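Local coordinates for SusD superfamily protein (Bacteroides vulgatus ATCC 8482, PDB 3JQ0), which probably binds nutrients, perhaps sugars, at the outer membrane as a member of the SusD family, though its ligand is not established, at residues D366-L371 and I386-E391. Sequence-based numbering, arbitrary orientation.
Sequences DCLLQL and INAVRE
Leu368, Leu369, Ala388 and Val389, the side chains that meet here, are all aliphatic, so no flat group has a face or edge in the interface. The flat groups of 366-371 lie on its other flank: Gln370 NE2 donates to Asp366 OD1 at 2.9 Å, nearly in its own amide plane but 36° above the carboxylate plane. Arg438 forms a salt bridge with the same oxygen.

Across the contact, Val389 CG2 is the central methyl. With CG1 anti to the backbone N (chi1 176°), CG2 falls beside that nitrogen and meets Leu369 tip to tip, 4.0 Å from both Leu369 CG and Leu369 CD2. Leu368 instead runs past Val389 in the opposite direction, bringing Leu368 CD1 within 4.1 Å of Val389 CG2. That same Leu368 CD1 ends 4.0 Å from Ala388 CB, while Leu369 CD2 approaches the backbone at Ile386 CA (4.3 Å).

The axes of the two short segments approach to 9.4 Å with 145° between their directions, roughly antiparallel, consistent with the TPR-like helical pairs of SusD proteins. Helix 430-441 packs against both segments, through Glu437 on Leu369 and Ile434 on Ile386.

With no hydrogen bond between the segments and only carbon-carbon contacts, cohesion here rests on van der Waals packing and burial of apolar surface, whereas Arg390 directs its charge away, to Glu437 and Asp426.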
ATOM      1  N   ASP A 366      10.200  -1.235  -1.777  1.00  6.33           N
ATOM      2  CA  ASP A 366       9.286  -2.394  -1.895  1.00  6.67           C
ATOM      3  C   ASP A 366       9.944  -3.456  -2.768  1.00  6.68           C
ATOM      4  O   ASP A 366       9.962  -4.631  -2.394  1.00  7.49           O
ATOM      5  CB  ASP A 366       7.945  -1.868  -2.467  1.00  7.00           C
ATOM      6  CG  ASP A 366       6.777  -2.816  -2.387  1.00  6.97           C
ATOM      7  OD1 ASP A 366       6.897  -3.896  -1.774  1.00  7.46           O
ATOM      8  OD2 ASP A 366       5.723  -2.413  -2.916  1.00  8.14           O
ATOM      9  N   CYS A 367      10.514  -3.055  -3.906  1.00  6.69           N
ATOM     10  CA  CYS A 367      11.289  -3.985  -4.734  1.00  7.20           C
ATOM     11  C   CYS A 367      12.327  -4.706  -3.857  1.00  6.94           C
ATOM     12  O   CYS A 367      12.441  -5.910  -3.880  1.00  7.32           O
ATOM     13  CB  CYS A 367      11.937  -3.198  -5.877  1.00  7.60           C
ATOM     14  SG  CYS A 367      13.097  -4.166  -6.866  1.00  9.80           S
ATOM     15  N   LEU A 368      13.139  -3.946  -3.147  1.00  6.84           N
ATOM     16  CA  LEU A 368      14.216  -4.558  -2.369  1.00  6.77           C
ATOM     17  C   LEU A 368      13.698  -5.534  -1.315  1.00  7.07           C
ATOM     18  O   LEU A 368      14.266  -6.612  -1.146  1.00  7.25           O
ATOM     19  CB  LEU A 368      15.102  -3.472  -1.709  1.00  7.81           C
ATOM     20  CG  LEU A 368      15.906  -2.603  -2.664  1.00  8.52           C
ATOM     21  CD1 LEU A 368      16.760  -1.612  -1.819  1.00 10.83           C
ATOM     22  CD2 LEU A 368      16.769  -3.438  -3.625  1.00  9.95           C
ATOM     23  N   LEU A 369      12.653  -5.147  -0.585  1.00  6.71           N
ATOM     24  CA  LEU A 369      12.181  -6.000   0.490  1.00  6.89           C
ATOM     25  C   LEU A 369      11.446  -7.237  -0.029  1.00  6.48           C
ATOM     26  O   LEU A 369      11.481  -8.284   0.631  1.00  7.68           O
ATOM     27  CB  LEU A 369      11.368  -5.194   1.509  1.00  6.53           C
ATOM     28  CG  LEU A 369      12.237  -4.165   2.273  1.00  7.09           C
ATOM     29  CD1 LEU A 369      11.317  -3.303   3.148  1.00  7.74           C
ATOM     30  CD2 LEU A 369      13.358  -4.825   3.115  1.00  8.93           C
ATOM     31  N   GLN A 370      10.745  -7.116  -1.145  1.00  6.93           N
ATOM     32  CA  GLN A 370      10.111  -8.311  -1.736  1.00  7.33           C
ATOM     33  C   GLN A 370      11.159  -9.212  -2.404  1.00  7.32           C
ATOM     34  O   GLN A 370      11.016 -10.440  -2.350  1.00  8.22           O
ATOM     35  CB  GLN A 370       8.982  -7.955  -2.695  1.00  7.26           C
ATOM     36  CG  GLN A 370       7.891  -7.140  -2.026  1.00  7.19           C
ATOM     37  CD  GLN A 370       6.506  -7.392  -2.558  1.00  6.66           C
ATOM     38  OE1 GLN A 370       6.122  -8.570  -2.757  1.00  8.93           O
ATOM     39  NE2 GLN A 370       5.752  -6.322  -2.796  1.00  7.99           N
ATOM     40  N   LEU A 371      12.206  -8.619  -2.994  1.00  7.81           N
ATOM     41  CA  LEU A 371      13.362  -9.392  -3.428  1.00  8.07           C
ATOM     42  C   LEU A 371      13.947 -10.163  -2.264  1.00  7.51           C
ATOM     43  O   LEU A 371      14.271 -11.354  -2.370  1.00  8.07           O
ATOM     44  CB  LEU A 371      14.354  -8.479  -4.113  1.00  8.03           C
ATOM     45  CG  LEU A 371      15.683  -9.143  -4.563  1.00  8.20           C
ATOM     46  CD1 LEU A 371      15.369 -10.337  -5.501  1.00  9.74           C
ATOM     47  CD2 LEU A 371      16.534  -8.103  -5.288  1.00 10.18           C
ATOM     48  N   ILE A 386      17.915  -5.887   3.002  1.00  7.09           N
ATOM     49  CA  ILE A 386      17.426  -5.392   4.279  1.00  7.31           C
ATOM     50  C   ILE A 386      18.266  -4.198   4.729  1.00  6.94           C
ATOM     51  O   ILE A 386      17.747  -3.175   5.153  1.00  7.42           O
ATOM     52  CB  ILE A 386      17.370  -6.494   5.370  1.00  7.55           C
ATOM     53  CG1 ILE A 386      16.440  -7.633   4.935  1.00  7.84           C
ATOM     54  CG2 ILE A 386      16.999  -5.906   6.706  1.00  8.21           C
ATOM     55  CD1 ILE A 386      16.483  -8.862   5.830  1.00  8.64           C
ATOM     56  N   ASN A 387      19.591  -4.352   4.672  1.00  6.83           N
ATOM     57  CA  ASN A 387      20.468  -3.286   5.147  1.00  7.24           C
ATOM     58  C   ASN A 387      20.496  -2.076   4.233  1.00  6.92           C
ATOM     59  O   ASN A 387      20.766  -0.987   4.741  1.00  8.17           O
ATOM     60  CB  ASN A 387      21.871  -3.818   5.469  1.00  7.58           C
ATOM     61  CG  ASN A 387      21.890  -4.524   6.782  1.00  7.64           C
ATOM     62  OD1 ASN A 387      21.093  -4.249   7.661  1.00  8.44           O
ATOM     63  ND2 ASN A 387      22.831  -5.472   6.964  1.00  9.24           N
ATOM     64  N   ALA A 388      20.190  -2.201   2.937  1.00  7.65           N
ATOM     65  CA  ALA A 388      20.089  -1.001   2.086  1.00  7.38           C
ATOM     66  C   ALA A 388      18.919  -0.145   2.613  1.00  6.71           C
ATOM     67  O   ALA A 388      19.033   1.073   2.709  1.00  7.43           O
ATOM     68  CB  ALA A 388      19.861  -1.411   0.622  1.00  9.48           C
ATOM     69  N   VAL A 389      17.794  -0.771   2.911  1.00  6.96           N
ATOM     70  CA  VAL A 389      16.625  -0.097   3.429  1.00  6.93           C
ATOM     71  C   VAL A 389      16.908   0.495   4.821  1.00  7.15           C
ATOM     72  O   VAL A 389      16.571   1.663   5.123  1.00  6.88           O
ATOM     73  CB  VAL A 389      15.383  -0.961   3.376  1.00  6.74           C
ATOM     74  CG1 VAL A 389      14.193  -0.258   4.026  1.00  7.61           C
ATOM     75  CG2 VAL A 389      15.064  -1.341   1.952  1.00  7.82           C
ATOM     76  N   ARG A 390      17.531  -0.285   5.706  1.00  6.63           N
ATOM     77  CA  ARG A 390      17.877   0.229   7.029  1.00  6.61           C
ATOM     78  C   ARG A 390      18.861   1.380   6.987  1.00  7.47           C
ATOM     79  O   ARG A 390      18.705   2.363   7.702  1.00  7.32           O
ATOM     80  CB  ARG A 390      18.412  -0.886   7.942  1.00  7.21           C
ATOM     81  CG  ARG A 390      17.402  -1.945   8.285  1.00  6.82           C
ATOM     82  CD  ARG A 390      17.909  -2.969   9.267  1.00  7.44           C
ATOM     83  NE  ARG A 390      16.851  -3.903   9.612  1.00  7.18           N
ATOM     84  CZ  ARG A 390      16.958  -4.856  10.516  1.00  7.36           C
ATOM     85  NH1 ARG A 390      18.088  -5.003  11.199  1.00  8.03           N
ATOM     86  NH2 ARG A 390      16.000  -5.729  10.695  1.00  8.38           N
ATOM     87  N   GLU A 391      19.882   1.269   6.130  1.00  7.33           N
ATOM     88  CA  GLU A 391      20.873   2.331   6.059  1.00  7.78           C
ATOM     89  C   GLU A 391      20.195   3.646   5.669  1.00  7.20           C
ATOM     90  O   GLU A 391      20.524   4.718   6.170  1.00  7.72           O
ATOM     91  CB  GLU A 391      21.991   1.966   5.083  1.00  7.64           C
ATOM     92  CG  GLU A 391      23.025   3.056   4.974  1.00  9.31           C
ATOM     93  CD  GLU A 391      24.279   2.672   4.171  1.00 12.11           C
ATOM     94  OE1 GLU A 391      24.465   1.481   3.878  1.00 16.03           O
ATOM     95  OE2 GLU A 391      25.108   3.563   3.883  1.00 14.51           O
TER